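Long-range contact in membrane-bound lytic murein transglycosylase (Agrobacterium tumefaciens, PDB 2PNW), which probably cleaves the glycan strands of peptidoglycan as an MltA-type lytic transglycosylase of the bacterial envelope: residues L28-R40 with A54-R66. Numbering follows the deposited sequence.
Sequences LFPAMATILSHLR and AAELVSLLELAER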
loop_
_atom_site.group_PDB
_atom_site.type_symbol
_atom_site.label_atom_id
_atom_site.label_comp_id
_atom_site.label_asym_id
_atom_site.label_seq_id
_atom_site.Cartn_x
_atom_site.Cartn_y
_atom_site.Cartn_z
ATOM N N LEU A 28 7.857 11.738 -11.266
ATOM C CA LEU A 28 8.327 11.745 -9.873
ATOM C C LEU A 28 8.517 13.139 -9.342
ATOM O O LEU A 28 8.583 13.317 -8.144
ATOM C CB LEU A 28 9.643 10.985 -9.724
ATOM C CG LEU A 28 9.651 9.516 -10.157
ATOM C CD1 LEU A 28 10.883 8.868 -9.560
ATOM C CD2 LEU A 28 8.387 8.747 -9.741
ATOM N N PHE A 29 8.621 14.139 -10.228
ATOM C CA PHE A 29 8.889 15.494 -9.768
ATOM C C PHE A 29 7.679 16.157 -9.095
ATOM O O PHE A 29 7.815 16.670 -7.956
ATOM C CB PHE A 29 9.544 16.309 -10.894
ATOM C CG PHE A 29 10.966 15.895 -11.129
ATOM C CD1 PHE A 29 11.257 14.746 -11.865
ATOM C CD2 PHE A 29 12.009 16.605 -10.552
ATOM C CE1 PHE A 29 12.567 14.333 -12.055
ATOM C CE2 PHE A 29 13.336 16.192 -10.726
ATOM C CZ PHE A 29 13.609 15.050 -11.487
ATOM N N PRO A 30 6.485 16.090 -9.729
ATOM C CA PRO A 30 5.327 16.514 -8.950
ATOM C C PRO A 30 5.106 15.700 -7.667
ATOM O O PRO A 30 4.636 16.245 -6.688
ATOM C CB PRO A 30 4.141 16.291 -9.899
ATOM C CG PRO A 30 4.725 16.317 -11.264
ATOM C CD PRO A 30 6.104 15.700 -11.107
ATOM N N ALA A 31 5.382 14.401 -7.699
ATOM C CA ALA A 31 5.195 13.575 -6.500
ATOM C C ALA A 31 6.164 14.035 -5.404
ATOM O O ALA A 31 5.769 14.145 -4.241
ATOM C CB ALA A 31 5.405 12.090 -6.822
ATOM N N MET A 32 7.419 14.293 -5.771
ATOM C CA MET A 32 8.409 14.811 -4.795
ATOM C C MET A 32 7.955 16.174 -4.229
ATOM O O MET A 32 8.123 16.459 -3.033
ATOM C CB MET A 32 9.806 14.933 -5.442
ATOM C CG MET A 32 10.584 13.577 -5.594
ATOM S SD MET A 32 12.383 13.771 -6.024
ATOM C CE MET A 32 12.120 14.407 -7.696
ATOM N N ALA A 33 7.378 17.027 -5.083
ATOM C CA ALA A 33 6.793 18.294 -4.586
ATOM C C ALA A 33 5.660 18.079 -3.554
ATOM O O ALA A 33 5.532 18.839 -2.573
ATOM C CB ALA A 33 6.311 19.172 -5.775
ATOM N N THR A 34 4.836 17.043 -3.743
ATOM C CA THR A 34 3.770 16.794 -2.776
ATOM C C THR A 34 4.367 16.316 -1.442
ATOM O O THR A 34 3.846 16.665 -0.376
ATOM C CB THR A 34 2.678 15.760 -3.255
ATOM O OG1 THR A 34 3.268 14.472 -3.448
ATOM C CG2 THR A 34 2.054 16.198 -4.563
ATOM N N ILE A 35 5.425 15.506 -1.515
ATOM C CA ILE A 35 6.108 15.022 -0.291
ATOM C C ILE A 35 6.719 16.211 0.451
ATOM O O ILE A 35 6.585 16.320 1.675
ATOM C CB ILE A 35 7.206 14.010 -0.621
ATOM C CG1 ILE A 35 6.588 12.771 -1.306
ATOM C CG2 ILE A 35 7.885 13.512 0.685
ATOM C CD1 ILE A 35 7.683 11.957 -2.046
ATOM N N LEU A 36 7.361 17.110 -0.302
ATOM C CA LEU A 36 8.005 18.273 0.345
ATOM C C LEU A 36 6.968 19.171 1.028
ATOM O O LEU A 36 7.156 19.590 2.175
ATOM C CB LEU A 36 8.862 19.067 -0.645
ATOM C CG LEU A 36 9.699 20.246 -0.079
ATOM C CD1 LEU A 36 10.597 19.852 1.123
ATOM C CD2 LEU A 36 10.555 20.854 -1.176
ATOM N N SER A 37 5.877 19.461 0.325
ATOM C CA SER A 37 4.764 20.217 0.899
ATOM C C SER A 37 4.240 19.551 2.163
ATOM O O SER A 37 3.981 20.220 3.174
ATOM C CB SER A 37 3.642 20.377 -0.156
ATOM O OG SER A 37 2.569 21.152 0.354
ATOM N N HIS A 38 4.059 18.231 2.116
ATOM C CA HIS A 38 3.591 17.511 3.288
ATOM C C HIS A 38 4.594 17.659 4.451
ATOM O O HIS A 38 4.196 17.947 5.592
ATOM C CB HIS A 38 3.361 16.028 2.973
ATOM C CG HIS A 38 3.048 15.207 4.183
ATOM N ND1 HIS A 38 1.844 15.305 4.853
ATOM C CD2 HIS A 38 3.783 14.291 4.856
ATOM C CE1 HIS A 38 1.859 14.492 5.899
ATOM N NE2 HIS A 38 3.023 13.869 5.924
ATOM N N LEU A 39 5.881 17.443 4.181
ATOM C CA LEU A 39 6.873 17.450 5.281
ATOM C C LEU A 39 7.089 18.845 5.861
ATOM O O LEU A 39 7.592 18.981 6.987
ATOM C CB LEU A 39 8.190 16.838 4.830
ATOM C CG LEU A 39 8.108 15.336 4.527
ATOM C CD1 LEU A 39 9.435 14.852 4.038
ATOM C CD2 LEU A 39 7.688 14.526 5.794
ATOM N N ARG A 40 6.700 19.872 5.100
ATOM C CA ARG A 40 6.764 21.259 5.604
ATOM C C ARG A 40 5.559 21.627 6.459
ATOM O O ARG A 40 5.517 22.729 7.029
ATOM C CB ARG A 40 6.878 22.235 4.442
ATOM C CG ARG A 40 8.274 22.220 3.810
ATOM C CD ARG A 40 8.293 23.073 2.545
ATOM N NE ARG A 40 9.657 23.302 2.069
ATOM C CZ ARG A 40 9.967 23.770 0.859
ATOM N NH1 ARG A 40 9.007 24.040 -0.034
ATOM N NH2 ARG A 40 11.243 23.949 0.532
ATOM N N ALA A 54 13.887 11.573 7.443
ATOM C CA ALA A 54 13.073 12.516 6.667
ATOM C C ALA A 54 13.814 13.824 6.371
ATOM O O ALA A 54 13.663 14.384 5.285
ATOM C CB ALA A 54 11.769 12.813 7.381
ATOM N N ALA A 55 14.593 14.331 7.332
ATOM C CA ALA A 55 15.423 15.516 7.067
ATOM C C ALA A 55 16.435 15.305 5.938
ATOM O O ALA A 55 16.677 16.219 5.148
ATOM C CB ALA A 55 16.147 15.982 8.332
ATOM N N GLU A 56 17.034 14.125 5.864
ATOM C CA GLU A 56 17.975 13.801 4.767
ATOM C C GLU A 56 17.237 13.765 3.421
ATOM O O GLU A 56 17.713 14.297 2.420
ATOM C CB GLU A 56 18.705 12.482 5.041
ATOM C CG GLU A 56 19.817 12.664 6.106
ATOM C CD GLU A 56 20.443 11.373 6.617
ATOM O OE1 GLU A 56 19.786 10.302 6.682
ATOM O OE2 GLU A 56 21.638 11.438 6.961
ATOM N N LEU A 57 16.063 13.151 3.418
ATOM C CA LEU A 57 15.203 13.155 2.223
ATOM C C LEU A 57 14.860 14.577 1.777
ATOM O O LEU A 57 14.887 14.882 0.588
ATOM C CB LEU A 57 13.917 12.377 2.485
ATOM C CG LEU A 57 12.798 12.458 1.409
ATOM C CD1 LEU A 57 13.214 11.814 0.087
ATOM C CD2 LEU A 57 11.487 11.873 1.919
ATOM N N VAL A 58 14.523 15.441 2.729
ATOM C CA VAL A 58 14.184 16.841 2.421
ATOM C C VAL A 58 15.314 17.527 1.648
ATOM O O VAL A 58 15.063 18.307 0.746
ATOM C CB VAL A 58 13.786 17.623 3.702
ATOM C CG1 VAL A 58 13.849 19.150 3.481
ATOM C CG2 VAL A 58 12.371 17.212 4.123
ATOM N N SER A 59 16.564 17.188 1.943
ATOM C CA SER A 59 17.652 17.819 1.212
ATOM C C SER A 59 17.562 17.512 -0.285
ATOM O O SER A 59 17.750 18.424 -1.096
ATOM C CB SER A 59 19.038 17.483 1.802
ATOM O OG SER A 59 19.357 16.122 1.574
ATOM N N LEU A 60 17.214 16.267 -0.646
ATOM C CA LEU A 60 16.981 15.891 -2.058
ATOM C C LEU A 60 15.751 16.582 -2.650
ATOM O O LEU A 60 15.794 17.096 -3.776
ATOM C CB LEU A 60 16.856 14.369 -2.210
ATOM C CG LEU A 60 16.647 13.766 -3.618
ATOM C CD1 LEU A 60 17.849 14.049 -4.534
ATOM C CD2 LEU A 60 16.440 12.291 -3.496
ATOM N N LEU A 61 14.661 16.614 -1.878
ATOM C CA LEU A 61 13.419 17.214 -2.338
ATOM C C LEU A 61 13.595 18.697 -2.638
ATOM O O LEU A 61 13.023 19.211 -3.599
ATOM C CB LEU A 61 12.307 17.029 -1.291
ATOM C CG LEU A 61 11.984 15.572 -0.927
ATOM C CD1 LEU A 61 10.875 15.590 0.132
ATOM C CD2 LEU A 61 11.565 14.779 -2.153
ATOM N N GLU A 62 14.395 19.374 -1.813
ATOM C CA GLU A 62 14.650 20.799 -2.009
ATOM C C GLU A 62 15.496 21.080 -3.241
ATOM O O GLU A 62 15.279 22.086 -3.931
ATOM C CB GLU A 62 15.206 21.431 -0.731
ATOM C CG GLU A 62 14.110 21.512 0.348
ATOM C CD GLU A 62 14.508 22.344 1.562
ATOM O OE1 GLU A 62 15.638 22.186 2.044
ATOM O OE2 GLU A 62 13.680 23.153 2.029
ATOM N N LEU A 63 16.436 20.190 -3.544
ATOM C CA LEU A 63 17.173 20.284 -4.804
ATOM C C LEU A 63 16.250 20.144 -6.010
ATOM O O LEU A 63 16.399 20.873 -7.006
ATOM C CB LEU A 63 18.261 19.217 -4.868
ATOM C CG LEU A 63 19.477 19.515 -3.985
ATOM C CD1 LEU A 63 20.341 18.274 -3.914
ATOM C CD2 LEU A 63 20.260 20.720 -4.495
ATOM N N ALA A 64 15.294 19.216 -5.931
ATOM C CA ALA A 64 14.328 19.036 -7.015
ATOM C C ALA A 64 13.495 20.300 -7.176
ATOM O O ALA A 64 13.230 20.722 -8.301
ATOM C CB ALA A 64 13.413 17.805 -6.771
ATOM N N GLU A 65 13.078 20.890 -6.050
ATOM C CA GLU A 65 12.255 22.105 -6.043
ATOM C C GLU A 65 12.965 23.244 -6.784
ATOM O O GLU A 65 12.337 24.008 -7.522
ATOM C CB GLU A 65 11.984 22.544 -4.592
ATOM C CG GLU A 65 11.259 23.882 -4.439
ATOM C CD GLU A 65 11.031 24.294 -2.979
ATOM O OE1 GLU A 65 11.948 24.186 -2.142
ATOM O OE2 GLU A 65 9.915 24.731 -2.671
ATOM N N ARG A 66 14.279 23.325 -6.579
ATOM C CA ARG A 66 15.116 24.407 -7.125
ATOM C C ARG A 66 15.435 24.238 -8.601
ATOM O O ARG A 66 15.760 25.207 -9.288
ATOM C CB ARG A 66 16.411 24.545 -6.311
ATOM C CG ARG A 66 16.141 25.085 -4.908
ATOM C CD ARG A 66 17.333 25.778 -4.276
ATOM N NE ARG A 66 16.857 26.932 -3.505
ATOM C CZ ARG A 66 17.636 27.844 -2.925
ATOM N NH1 ARG A 66 18.964 27.757 -3.006
ATOM N NH2 ARG A 66 17.079 28.854 -2.255
#
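Around Leu36 and Leu61, helix 28-39 packs against helix 54-66 with their axes 9.4 Å apart at closest approach and their directions 124° apart, an oblique crossing, only loosely antiparallel. Two reciprocal knobs-into-holes define the centre: Leu36 enters the hole formed by Val58, Leu61, Glu62 and Glu65, its CG anti to the backbone N (chi1 -175°), which sends CD1 toward Val58 CG1 and CD2 toward Glu65 OE1. In return Leu61 fills the one among Met32, Ile35, Leu36 and Leu39, splitting its branches: CD2 lies 3.7 Å from Met32 CB, CD1 3.7 Å from Ile35 CG2. Toward one end, Met32 CE meets Ala64 CB at 3.8 Å and lies over one face of the Phe29 ring, offset toward its rim; toward the other, Leu39 CD1 reaches Val58 CG2. Extended Arg40 grips Glu65 end-on, NH1 to OE2 nearly straight (2.9 Å, 168°), NH2 to OE1 more bent (2.8 Å), both syn but out of the carboxylate plane. NH2 also donates to the anti lone pair of Glu62 OE2 at 3.0 Å, so three bonds limit guanidinium rotation. The arrangement is two consecutive helices in knobs-into-holes packing beside a salt-bridge network, resting on strand 316-324, probably of the double-psi barrel-like 3D domain.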